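Local coordinates for protein glutathione S-transferase (Legionella pneumophila subsp. pneumophila str. Philadelphia 1, PDB 3NIV) that probably catalyses the glutathione-dependent isomerisation of maleylacetoacetate, as a zeta-class member of the glutathione transferase superfamily, at residues V17-N22 against A167-I172; V56-L59 against Q64-S67; Q129-Y134 against R180-M185; T140-F145 against P189-I194; S162-A167 against N195-T200. One frame throughout, in Å; residues are numbered along the deposited sequence.

Interaction 1 (V17-N22 against A167-I172)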
# COMPACT_ATOMS: atom_id res chain seq x y z
N VAL A 17 11.77 6.55 -0.83
CA VAL A 17 12.03 7.24 -2.08
C VAL A 17 13.49 7.60 -2.21
O VAL A 17 14.09 7.37 -3.25
CB VAL A 17 11.17 8.49 -2.23
CG1 VAL A 17 11.45 9.14 -3.57
CG2 VAL A 17 9.70 8.12 -2.13
N ARG A 18 14.08 8.15 -1.15
CA ARG A 18 15.49 8.54 -1.21
C ARG A 18 16.41 7.38 -1.56
O ARG A 18 17.28 7.53 -2.42
CB ARG A 18 15.93 9.27 0.07
CG ARG A 18 15.33 10.67 0.19
CD ARG A 18 16.00 11.50 1.27
NE ARG A 18 16.12 10.76 2.51
CZ ARG A 18 15.25 10.82 3.51
NH1 ARG A 18 14.18 11.60 3.42
NH2 ARG A 18 15.46 10.10 4.61
N ILE A 19 16.20 6.22 -0.93
CA ILE A 19 16.95 5.01 -1.28
C ILE A 19 16.75 4.61 -2.75
O ILE A 19 17.72 4.34 -3.48
CB ILE A 19 16.53 3.80 -0.42
CG1 ILE A 19 16.50 4.18 1.07
CG2 ILE A 19 17.44 2.60 -0.71
CD1 ILE A 19 16.39 3.00 2.02
N ALA A 20 15.50 4.54 -3.18
CA ALA A 20 15.17 4.15 -4.54
C ALA A 20 15.90 5.03 -5.55
O ALA A 20 16.41 4.54 -6.56
CB ALA A 20 13.67 4.22 -4.77
N LEU A 21 15.93 6.33 -5.28
CA LEU A 21 16.57 7.26 -6.21
C LEU A 21 18.07 7.03 -6.30
O LEU A 21 18.68 7.20 -7.36
CB LEU A 21 16.26 8.71 -5.83
CG LEU A 21 14.84 9.19 -6.18
CD1 LEU A 21 14.49 10.53 -5.52
CD2 LEU A 21 14.67 9.28 -7.68
N ASN A 22 18.68 6.62 -5.19
CA ASN A 22 20.11 6.37 -5.17
C ASN A 22 20.43 5.06 -5.88
O ASN A 22 21.23 5.04 -6.80
CB ASN A 22 20.64 6.33 -3.74
CG ASN A 22 20.54 7.67 -3.04
OD1 ASN A 22 20.66 7.76 -1.82
ND2 ASN A 22 20.32 8.73 -3.81
N ALA A 167 11.76 -4.75 -1.76
CA ALA A 167 11.55 -5.20 -0.40
C ALA A 167 12.61 -4.64 0.55
O ALA A 167 12.30 -4.25 1.68
CB ALA A 167 11.52 -6.71 -0.32
N ASP A 168 13.87 -4.61 0.12
CA ASP A 168 14.93 -4.08 0.97
C ASP A 168 14.75 -2.57 1.13
O ASP A 168 14.93 -2.00 2.21
CB ASP A 168 16.32 -4.39 0.39
CG ASP A 168 16.53 -5.87 0.15
OD1 ASP A 168 16.50 -6.31 -1.03
OD2 ASP A 168 16.72 -6.61 1.14
N VAL A 169 14.37 -1.92 0.03
CA VAL A 169 14.14 -0.49 0.04
C VAL A 169 13.08 -0.11 1.08
O VAL A 169 13.20 0.92 1.74
CB VAL A 169 13.70 0.01 -1.34
CG1 VAL A 169 13.33 1.49 -1.25
CG2 VAL A 169 14.80 -0.22 -2.35
N CYS A 170 12.06 -0.94 1.24
CA CYS A 170 11.00 -0.65 2.21
C CYS A 170 11.33 -1.14 3.61
O CYS A 170 10.83 -0.61 4.59
CB CYS A 170 9.66 -1.22 1.75
SG CYS A 170 9.03 -0.45 0.25
N LEU A 171 12.18 -2.16 3.69
CA LEU A 171 12.52 -2.78 4.97
C LEU A 171 13.39 -1.89 5.85
O LEU A 171 13.13 -1.73 7.05
CB LEU A 171 13.23 -4.11 4.74
CG LEU A 171 13.66 -4.85 6.01
CD1 LEU A 171 12.47 -5.06 6.93
CD2 LEU A 171 14.34 -6.18 5.68
N ILE A 172 14.43 -1.32 5.26
CA ILE A 172 15.38 -0.52 6.03
C ILE A 172 14.70 0.62 6.82
O ILE A 172 14.89 0.74 8.02
CB ILE A 172 16.59 -0.06 5.17
CG1 ILE A 172 17.62 -1.18 5.09
CG2 ILE A 172 17.25 1.18 5.73
CD1 ILE A 172 17.08 -2.51 4.58
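Val169 packs against Ile19 where the N-terminal thioredoxin-like domain meets the all-helical C-terminal domain of the glutathione transferase fold. Helix 12-23 and helix 166-180 run roughly antiparallel, at 142°, with their local axes 9.3 Å apart, and the side-chain packing is apolar. Its tight part is the crossing itself: the CA atoms of Ile19 and Val169 lie only 6.3 Å apart, and the two side chains pass alongside each other in opposite senses. CG1 of Val169 rests against CB of Ile19 at 4.0 Å, while the CG2 methyls of the same two residues meet at 4.2 Å, so each branch of Val169 has its own neighbour. The position of Ile19 CG1, anti to the carbonyl carbon (chi1 -48°), carries CD1 past Val169 toward the next turn of the partner helix. On the flanks the fit is looser. Val169 CG1 barely reaches Ala20 CB at 4.5 Å, and Ile172 contributes little more than one methyl. Phe204 of the short helix 202-205 touches both Ile19 and Ile172, and Ile73 of helix 69-79 touches Ala20, so these edges are completed by other parts of the chain. Arg18, next to Ile19, takes no part and forms a salt bridge to Asp7. The CD1 methyl of Ile19 lies 3.8 Å from the backbone O of Val169 and 4.2 Å from CG2 of Ile172.

Interaction 2 (V56-L59 against Q64-S67)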
# COMPACT_ATOMS: atom_id res chain seq x y z
N VAL A 56 4.25 14.75 1.16
CA VAL A 56 5.58 14.16 1.14
C VAL A 56 5.45 12.66 1.35
O VAL A 56 4.67 12.20 2.18
CB VAL A 56 6.51 14.76 2.23
CG1 VAL A 56 6.94 16.17 1.84
CG2 VAL A 56 5.83 14.75 3.61
N PRO A 57 6.20 11.88 0.56
CA PRO A 57 7.00 12.45 -0.53
C PRO A 57 6.12 12.79 -1.71
O PRO A 57 5.02 12.26 -1.86
CB PRO A 57 7.95 11.30 -0.90
CG PRO A 57 7.22 10.07 -0.45
CD PRO A 57 6.59 10.49 0.84
N SER A 58 6.59 13.70 -2.54
CA SER A 58 5.94 13.97 -3.81
C SER A 58 7.00 14.36 -4.81
O SER A 58 7.99 15.02 -4.47
CB SER A 58 4.88 15.06 -3.67
OG SER A 58 5.48 16.32 -3.43
N LEU A 59 6.80 13.93 -6.04
CA LEU A 59 7.76 14.16 -7.10
C LEU A 59 7.19 15.18 -8.07
O LEU A 59 6.04 15.08 -8.49
CB LEU A 59 8.00 12.84 -7.80
CG LEU A 59 9.34 12.56 -8.46
CD1 LEU A 59 10.47 12.84 -7.49
CD2 LEU A 59 9.34 11.11 -8.91
N GLN A 64 4.35 18.51 -13.32
CA GLN A 64 3.43 17.43 -12.94
C GLN A 64 3.82 16.76 -11.62
O GLN A 64 4.92 16.22 -11.49
CB GLN A 64 3.32 16.40 -14.06
CG GLN A 64 2.53 16.91 -15.26
CD GLN A 64 2.08 15.78 -16.18
OE1 GLN A 64 2.90 15.03 -16.72
NE2 GLN A 64 0.76 15.66 -16.34
N ILE A 65 2.91 16.79 -10.65
CA ILE A 65 3.19 16.29 -9.32
C ILE A 65 2.59 14.92 -9.06
O ILE A 65 1.44 14.65 -9.40
CB ILE A 65 2.71 17.27 -8.23
CG1 ILE A 65 2.64 16.57 -6.87
CG2 ILE A 65 1.36 17.84 -8.58
CD1 ILE A 65 2.03 17.42 -5.76
N LEU A 66 3.39 14.06 -8.43
CA LEU A 66 3.02 12.68 -8.14
C LEU A 66 3.31 12.28 -6.69
O LEU A 66 4.43 12.44 -6.21
CB LEU A 66 3.78 11.75 -9.10
CG LEU A 66 3.62 10.24 -8.91
CD1 LEU A 66 2.21 9.80 -9.27
CD2 LEU A 66 4.67 9.48 -9.73
N SER A 67 2.30 11.75 -6.01
CA SER A 67 2.40 11.36 -4.61
C SER A 67 2.42 9.85 -4.44
O SER A 67 2.27 9.10 -5.41
CB SER A 67 1.21 11.89 -3.83
OG SER A 67 0.71 13.06 -4.43
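Leu59 and Leu66 are the hydrogen-bonded antiparallel pair of the beta hairpin 58-61/64-67, the C-terminal hairpin of the thioredoxin-like fold. Two backbone bonds join them: Leu59 N to Leu66 O, 2.8 Å and nearly straight at 166°, and Leu66 N to Leu59 O, also 2.8 Å but more bent at 152°. Each of the two carbonyls also receives a CA-H...O contact, so that Leu66 O faces Ser58 CA and Leu59 O faces Ile65 CA, each at 3.2 Å. The side chains divide between two faces. Leu59 and Leu66 share one, turned to helix 69-79, where Ile72 and Leu76 cover Leu59 and Tyr75 meets Leu66. On the other face lie Ser58 and Ser67. Ser58 OG bonds back to Leu55 O, and Ser67 OG bonds to NZ of Lys148 of the second subunit, which puts this edge strand at the dimer interface. Pro57 follows a cis peptide bond, the cis-proline hallmark of thioredoxin-like folds, and in relatives this loop borders the glutathione site. On the Ser58 face, Ile65 holds CG1 anti to its backbone N (chi1 164°), which brings it within 4.2 Å of Ser58 CB.

Interaction 3 (Q129-Y134 against R180-M185)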
# COMPACT_ATOMS: atom_id res chain seq x y z
N GLN A 129 1.05 3.40 26.43
CA GLN A 129 -0.00 2.95 25.54
C GLN A 129 0.39 3.14 24.08
O GLN A 129 0.27 2.21 23.28
CB GLN A 129 -1.31 3.67 25.86
CG GLN A 129 -1.73 3.50 27.31
CD GLN A 129 -3.06 4.17 27.64
OE1 GLN A 129 -3.31 5.30 27.23
NE2 GLN A 129 -3.91 3.47 28.37
N VAL A 130 0.86 4.32 23.72
CA VAL A 130 1.31 4.52 22.35
C VAL A 130 2.41 3.52 21.99
O VAL A 130 2.44 3.00 20.87
CB VAL A 130 1.76 5.96 22.09
CG1 VAL A 130 2.31 6.10 20.67
CG2 VAL A 130 0.60 6.92 22.31
N LEU A 131 3.29 3.23 22.94
CA LEU A 131 4.38 2.28 22.70
C LEU A 131 3.89 0.85 22.52
O LEU A 131 4.42 0.10 21.70
CB LEU A 131 5.38 2.32 23.85
CG LEU A 131 6.59 3.21 23.59
CD1 LEU A 131 7.39 2.67 22.39
CD2 LEU A 131 6.14 4.65 23.38
N GLU A 132 2.89 0.46 23.30
CA GLU A 132 2.35 -0.88 23.19
C GLU A 132 1.66 -1.10 21.84
O GLU A 132 1.85 -2.13 21.19
CB GLU A 132 1.39 -1.15 24.35
CG GLU A 132 0.99 -2.60 24.47
CD GLU A 132 0.46 -2.93 25.85
OE1 GLU A 132 -0.40 -3.83 25.93
OE2 GLU A 132 0.92 -2.30 26.84
N TRP A 133 0.85 -0.13 21.44
CA TRP A 133 0.24 -0.09 20.12
C TRP A 133 1.33 -0.21 19.06
O TRP A 133 1.32 -1.12 18.22
CB TRP A 133 -0.53 1.23 19.96
CG TRP A 133 -1.05 1.57 18.58
CD1 TRP A 133 -0.39 2.24 17.60
CD2 TRP A 133 -2.37 1.32 18.07
NE1 TRP A 133 -1.20 2.40 16.50
CE2 TRP A 133 -2.43 1.85 16.77
CE3 TRP A 133 -3.51 0.70 18.60
CZ2 TRP A 133 -3.57 1.78 15.98
CZ3 TRP A 133 -4.65 0.62 17.81
CH2 TRP A 133 -4.67 1.16 16.51
N TYR A 134 2.27 0.73 19.13
CA TYR A 134 3.31 0.86 18.12
C TYR A 134 4.11 -0.43 17.98
O TYR A 134 4.43 -0.87 16.87
CB TYR A 134 4.22 2.02 18.49
CG TYR A 134 5.06 2.50 17.35
CD1 TYR A 134 6.04 1.69 16.79
CD2 TYR A 134 4.90 3.78 16.84
CE1 TYR A 134 6.82 2.14 15.75
CE2 TYR A 134 5.69 4.23 15.80
CZ TYR A 134 6.64 3.41 15.25
OH TYR A 134 7.42 3.85 14.21
N ARG A 180 14.22 3.26 16.79
CA ARG A 180 13.75 4.55 17.27
C ARG A 180 12.67 4.44 18.36
O ARG A 180 12.60 5.27 19.26
CB ARG A 180 13.22 5.37 16.10
CG ARG A 180 12.58 6.67 16.51
CD ARG A 180 12.22 7.52 15.31
NE ARG A 180 11.96 8.91 15.70
CZ ARG A 180 11.11 9.71 15.08
NH1 ARG A 180 10.40 9.28 14.05
NH2 ARG A 180 10.95 10.96 15.51
N PHE A 181 11.82 3.42 18.27
CA PHE A 181 10.80 3.22 19.29
C PHE A 181 11.21 2.06 20.16
O PHE A 181 10.39 1.47 20.88
CB PHE A 181 9.44 2.98 18.64
CG PHE A 181 8.80 4.24 18.15
CD1 PHE A 181 9.23 4.82 16.96
CD2 PHE A 181 7.81 4.86 18.88
CE1 PHE A 181 8.65 6.01 16.50
CE2 PHE A 181 7.23 6.05 18.44
CZ PHE A 181 7.65 6.63 17.24
N HIS A 182 12.51 1.77 20.09
CA HIS A 182 13.18 0.72 20.86
C HIS A 182 12.41 -0.59 20.98
O HIS A 182 12.25 -1.15 22.06
CB HIS A 182 13.66 1.23 22.22
CG HIS A 182 12.71 2.16 22.90
ND1 HIS A 182 11.76 1.72 23.81
CD2 HIS A 182 12.55 3.50 22.81
CE1 HIS A 182 11.06 2.75 24.24
NE2 HIS A 182 11.52 3.84 23.65
N PHE A 183 11.96 -1.08 19.83
CA PHE A 183 11.40 -2.41 19.74
C PHE A 183 12.59 -3.36 19.62
O PHE A 183 13.57 -3.05 18.95
CB PHE A 183 10.50 -2.48 18.51
CG PHE A 183 9.95 -3.84 18.22
CD1 PHE A 183 8.85 -4.33 18.93
CD2 PHE A 183 10.49 -4.63 17.22
CE1 PHE A 183 8.32 -5.58 18.65
CE2 PHE A 183 9.96 -5.88 16.93
CZ PHE A 183 8.87 -6.36 17.65
N ASP A 184 12.51 -4.52 20.26
CA ASP A 184 13.63 -5.45 20.26
C ASP A 184 13.56 -6.40 19.09
O ASP A 184 12.62 -7.17 18.98
CB ASP A 184 13.68 -6.25 21.57
CG ASP A 184 14.84 -7.22 21.61
OD1 ASP A 184 15.93 -6.88 21.09
OD2 ASP A 184 14.67 -8.34 22.14
N MSE A 185 14.59 -6.37 18.25
CA MSE A 185 14.62 -7.13 17.00
C MSE A 185 15.10 -8.57 17.12
O MSE A 185 15.18 -9.28 16.12
CB MSE A 185 15.48 -6.39 15.96
CG MSE A 185 14.88 -5.08 15.49
SE MSE A 185 13.10 -5.28 14.65
CE MSE A 185 13.64 -6.14 12.98
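Phe181 lays its ring flat over that of Tyr134, joining helix 127-149 to the Schellman motif that ends helix 166-180 in the C-terminal domain. The stack is face to face, with centroids 3.7 Å apart and planes inclined by 14°. Starting at the backbone, Phe181 CB makes a CH-pi contact with the Tyr134 ring, standing 4.3 Å from its centroid over the face. CG follows, 3.6 Å above the tyrosine plane near its centre. From there the ring divides. Along one side CD1 comes to 3.4 Å from Tyr134 CZ, and CE1 lies equally close to the phenol OH. Along the other, CD2 and CE2 cover Tyr134 CD2 and CE2. At the tip CZ approaches Tyr134 CE2, again at 3.4 Å. Tyr134 meets this ring because its CG stands anti to the backbone N (chi1 -163°), sending the phenol across from the helix. Phe181 O accepts a hydrogen bond from His135 NE2, a second tie to the same helix. His182, with positive phi, is the C-prime residue of the Schellman motif, in which Phe183 N reaches back to Ala178 O and His182 N to His179 O. CE1 of its exposed imidazole touches Leu131 CD1. The same leucine methyl fills the corner beside the stack: Leu131 CD1 lies 3.6 Å from Phe181 O and, near the plane of the Phe181 ring, 4.2 Å from CD2 at its edge.

Interaction 4 (T140-F145 against P189-I194)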
# COMPACT_ATOMS: atom_id res chain seq x y z
N THR A 140 3.71 -7.88 14.57
CA THR A 140 2.88 -8.53 13.57
C THR A 140 3.51 -8.45 12.19
O THR A 140 3.56 -9.45 11.47
CB THR A 140 1.48 -7.92 13.54
OG1 THR A 140 0.89 -8.04 14.83
CG2 THR A 140 0.61 -8.66 12.54
N GLY A 141 3.99 -7.26 11.83
CA GLY A 141 4.62 -7.02 10.55
C GLY A 141 5.96 -7.70 10.35
O GLY A 141 6.25 -8.21 9.28
N PHE A 142 6.78 -7.72 11.39
CA PHE A 142 8.07 -8.39 11.26
C PHE A 142 7.94 -9.91 11.30
O PHE A 142 8.67 -10.61 10.61
CB PHE A 142 9.06 -7.87 12.30
CG PHE A 142 9.56 -6.48 12.01
CD1 PHE A 142 9.77 -6.07 10.71
CD2 PHE A 142 9.83 -5.59 13.04
CE1 PHE A 142 10.24 -4.78 10.43
CE2 PHE A 142 10.31 -4.30 12.76
CZ PHE A 142 10.51 -3.90 11.46
N ASP A 143 6.99 -10.42 12.08
CA ASP A 143 6.70 -11.84 12.06
C ASP A 143 6.41 -12.24 10.62
O ASP A 143 7.04 -13.15 10.07
CB ASP A 143 5.47 -12.16 12.92
CG ASP A 143 5.77 -12.16 14.41
OD1 ASP A 143 6.94 -11.92 14.78
OD2 ASP A 143 4.84 -12.40 15.21
N ALA A 144 5.46 -11.55 9.99
CA ALA A 144 5.03 -11.94 8.66
C ALA A 144 6.18 -11.80 7.67
O ALA A 144 6.40 -12.67 6.83
CB ALA A 144 3.83 -11.12 8.21
N PHE A 145 6.92 -10.71 7.79
CA PHE A 145 8.02 -10.46 6.88
C PHE A 145 9.15 -11.51 6.98
O PHE A 145 9.69 -11.95 5.98
CB PHE A 145 8.57 -9.07 7.13
CG PHE A 145 9.37 -8.51 6.00
CD1 PHE A 145 10.69 -8.89 5.82
CD2 PHE A 145 8.81 -7.60 5.13
CE1 PHE A 145 11.43 -8.37 4.77
CE2 PHE A 145 9.54 -7.08 4.09
CZ PHE A 145 10.86 -7.47 3.91
N PRO A 189 16.30 -12.58 12.93
CA PRO A 189 17.71 -12.71 12.53
C PRO A 189 17.97 -12.36 11.07
O PRO A 189 18.90 -11.61 10.78
CB PRO A 189 18.00 -14.20 12.76
CG PRO A 189 16.92 -14.69 13.65
CD PRO A 189 15.73 -13.86 13.40
N ILE A 190 17.16 -12.89 10.15
CA ILE A 190 17.39 -12.65 8.73
C ILE A 190 17.23 -11.17 8.44
O ILE A 190 18.02 -10.58 7.70
CB ILE A 190 16.43 -13.43 7.83
CG1 ILE A 190 16.46 -14.92 8.15
CG2 ILE A 190 16.77 -13.19 6.37
CD1 ILE A 190 15.58 -15.75 7.22
N ILE A 191 16.20 -10.58 9.04
CA ILE A 191 15.96 -9.16 8.90
C ILE A 191 17.10 -8.34 9.48
O ILE A 191 17.60 -7.40 8.86
CB ILE A 191 14.64 -8.75 9.58
CG1 ILE A 191 13.47 -8.99 8.61
CG2 ILE A 191 14.70 -7.30 10.01
CD1 ILE A 191 12.09 -9.04 9.27
N ASN A 192 17.51 -8.71 10.69
CA ASN A 192 18.64 -8.05 11.34
C ASN A 192 19.91 -8.10 10.47
O ASN A 192 20.65 -7.12 10.40
CB ASN A 192 18.89 -8.64 12.74
CG ASN A 192 17.78 -8.26 13.72
OD1 ASN A 192 17.07 -7.28 13.50
ND2 ASN A 192 17.63 -9.03 14.79
N GLU A 193 20.13 -9.23 9.79
CA GLU A 193 21.27 -9.37 8.88
C GLU A 193 21.15 -8.47 7.67
O GLU A 193 22.12 -7.80 7.30
CB GLU A 193 21.39 -10.80 8.39
CG GLU A 193 21.68 -11.83 9.45
CD GLU A 193 21.52 -13.24 8.92
OE1 GLU A 193 21.04 -13.40 7.77
OE2 GLU A 193 21.87 -14.19 9.66
N ILE A 194 19.97 -8.49 7.03
CA ILE A 194 19.74 -7.71 5.82
C ILE A 194 19.90 -6.23 6.09
O ILE A 194 20.58 -5.52 5.34
CB ILE A 194 18.30 -7.93 5.27
CG1 ILE A 194 18.11 -9.37 4.82
CG2 ILE A 194 18.02 -6.98 4.13
CD1 ILE A 194 16.66 -9.74 4.50
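Helix 127-149 and the first turns of helix 189-198 come nearest at Phe142 and Ile191, whose CA atoms are 8.3 Å apart, leaving the span to be bridged by side chains. Almost all of it is bridged by one residue. Ile191 points at the other helix, and with CG1 anti to its carbonyl carbon (chi1 -84°) and chi2 extended, its CD1 reaches in between two phenylalanines a single turn apart. That methyl lies 3.7 Å from CD1 of Phe145 and 4.0 Å from CD1 of Phe142, approaching both rings obliquely. It also rests 4.0 Å from the backbone O of Phe142, close to the surface of the helix itself. Behind it, Ile191 CG1 adds a contact of 3.9 Å to Phe145 CD1. The two rings leave their helix differently: Phe145 CG is anti to the backbone N (chi1 -160°), whereas Phe142 CG sits beside it, and the isoleucine enters between them. Such apolar helix-to-helix packing builds the core of the alpha-helical C-terminal domain of glutathione transferases. Helices 166-180 and 90-106 line the same core, the first through Leu171 on Phe145 and Gln174 and Ala178 on Phe142, the second through Met99 and Val103 on Phe145. Polar bonds complement the packing at the start of helix 189-198: both carboxylate oxygens of Glu146, a residue of helix 127-149, accept from first-turn backbone nitrogens, OE2 from Ile190 N and OE1 from Ile191 N. Asn192 ND2 donates to the backbone O of Met185, a selenomethionine whose own side chain packs against Phe142 and Ile191.

Interaction 5 (S162-A167 against N195-T200)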
# COMPACT_ATOMS: atom_id res chain seq x y z
N SER A 162 20.69 -11.83 -5.20
CA SER A 162 22.05 -11.32 -5.07
C SER A 162 22.09 -9.82 -5.34
O SER A 162 23.16 -9.21 -5.41
CB SER A 162 22.98 -12.05 -6.04
OG SER A 162 22.70 -13.44 -6.07
N GLU A 163 20.91 -9.23 -5.52
CA GLU A 163 20.82 -7.78 -5.58
C GLU A 163 19.75 -7.23 -4.64
O GLU A 163 18.76 -7.90 -4.32
CB GLU A 163 20.59 -7.28 -7.02
CG GLU A 163 21.88 -6.81 -7.72
CD GLU A 163 22.53 -5.59 -7.04
OE1 GLU A 163 22.60 -5.53 -5.78
OE2 GLU A 163 22.98 -4.68 -7.77
N VAL A 164 19.98 -6.02 -4.18
CA VAL A 164 19.03 -5.32 -3.33
C VAL A 164 17.80 -4.94 -4.15
O VAL A 164 17.91 -4.61 -5.33
CB VAL A 164 19.70 -4.09 -2.73
CG1 VAL A 164 18.70 -3.27 -1.95
CG2 VAL A 164 20.83 -4.52 -1.83
N GLY A 165 16.62 -5.00 -3.53
CA GLY A 165 15.41 -4.71 -4.26
C GLY A 165 14.38 -3.90 -3.51
O GLY A 165 14.66 -3.35 -2.43
N LEU A 166 13.17 -3.84 -4.08
CA LEU A 166 12.06 -3.09 -3.51
C LEU A 166 11.76 -3.47 -2.07
O LEU A 166 11.52 -2.60 -1.25
CB LEU A 166 10.79 -3.30 -4.36
CG LEU A 166 9.53 -2.59 -3.85
CD1 LEU A 166 9.73 -1.07 -3.82
CD2 LEU A 166 8.28 -2.96 -4.68
N ALA A 167 11.76 -4.75 -1.76
CA ALA A 167 11.55 -5.20 -0.40
C ALA A 167 12.61 -4.64 0.55
O ALA A 167 12.30 -4.25 1.68
CB ALA A 167 11.52 -6.71 -0.32
N ASN A 195 19.26 -5.76 7.16
CA ASN A 195 19.39 -4.37 7.58
C ASN A 195 20.85 -3.97 7.78
O ASN A 195 21.30 -2.94 7.29
CB ASN A 195 18.61 -4.11 8.87
CG ASN A 195 18.72 -2.67 9.32
OD1 ASN A 195 18.37 -1.75 8.59
ND2 ASN A 195 19.22 -2.47 10.53
N GLU A 196 21.58 -4.80 8.52
CA GLU A 196 23.00 -4.56 8.74
C GLU A 196 23.73 -4.45 7.41
O GLU A 196 24.41 -3.46 7.14
CB GLU A 196 23.63 -5.69 9.56
CG GLU A 196 23.76 -5.41 11.04
CD GLU A 196 24.93 -6.16 11.66
OE1 GLU A 196 25.62 -6.89 10.90
OE2 GLU A 196 25.16 -6.03 12.88
N TYR A 197 23.58 -5.48 6.58
CA TYR A 197 24.20 -5.43 5.27
C TYR A 197 23.86 -4.13 4.53
O TYR A 197 24.73 -3.30 4.29
CB TYR A 197 23.82 -6.64 4.42
CG TYR A 197 24.33 -6.51 3.01
CD1 TYR A 197 25.65 -6.77 2.71
CD2 TYR A 197 23.49 -6.10 1.99
CE1 TYR A 197 26.13 -6.64 1.42
CE2 TYR A 197 23.95 -5.97 0.70
CZ TYR A 197 25.27 -6.25 0.42
OH TYR A 197 25.74 -6.12 -0.87
N CYS A 198 22.58 -3.96 4.19
CA CYS A 198 22.17 -2.79 3.44
C CYS A 198 22.74 -1.50 3.99
O CYS A 198 23.08 -0.59 3.23
CB CYS A 198 20.64 -2.70 3.36
SG CYS A 198 19.88 -3.94 2.27
N LEU A 199 22.86 -1.40 5.31
CA LEU A 199 23.30 -0.15 5.92
C LEU A 199 24.74 0.24 5.58
O LEU A 199 25.18 1.34 5.92
CB LEU A 199 23.05 -0.18 7.42
CG LEU A 199 21.56 0.08 7.65
CD1 LEU A 199 21.18 0.10 9.13
CD2 LEU A 199 21.16 1.38 6.97
N THR A 200 25.45 -0.64 4.89
CA THR A 200 26.83 -0.36 4.50
C THR A 200 26.94 0.20 3.07
O THR A 200 28.01 0.63 2.65
CB THR A 200 27.69 -1.62 4.59
OG1 THR A 200 27.34 -2.50 3.52
CG2 THR A 200 27.46 -2.33 5.91
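The backbone O of Tyr197 is gripped twice by Thr200, accepting its OG1 and its backbone N, each at 2.8 Å. The hydroxyl arrives with a C=O...OG1 angle of 154°, tilted modestly from the carbonyl plane, and the pair of bonds ties down the chain near the close of helix 189-198. In segment 162-167, Glu163 turns its carboxylate back on its own chain: OE1 accepts Val164 N at 3.1 Å, from well above the carboxylate plane and with a bent N-H...O angle of 146°. Between these two local arrangements the crossing contact is small and apolar, and Val164 alone makes it for segment 162-167. Its CG2 reaches Tyr197 CE2 at 4.3 Å, arriving at the ring edge near the ring plane, and stands 4.2 Å from Cys198 SG. Tyr197 holds CG anti to its backbone N (chi1 173°), which leads the ring toward segment 162-167, with its edge to Val164 CG2. Gly165 follows Val164 as the N-cap residue of helix 166-180, and its backbone N donates to Asp168 OD1 in the first turn; the corresponding aspartate takes part in the N-capping box of many glutathione transferases. Val158 and Pro157 of the preceding loop pack on Val164 and Tyr197 respectively. The contact thus places the entry to helix 166-180 beside the C-terminal end of helix 189-198, with Phe204 of helix 202-205 touching both Val164 and Cys198.

How the interactions relate
From the N terminus, helix 12-23 opens the longest loop, which interaction 1 closes 145 residues later on helix 166-180, joining the thioredoxin-like and helical domains. Nested inside it, interaction 2 closes the short hairpin, and the two touch through Val17 and Pro57. The helical-domain contacts follow interaction 2 in series. Helix 127-149 opens interactions 3 and 4, which cross each other and close after helix 166-180, before and on helix 189-198; both cross interaction 1. Interaction 5 opens just ahead of helix 166-180, shares Ala167 with interaction 1 and crosses interactions 1, 3 and 4. Helix 166-180 thus links the domain interface to the C-terminal bundle, while interactions 2 and 3 also touch the second subunit.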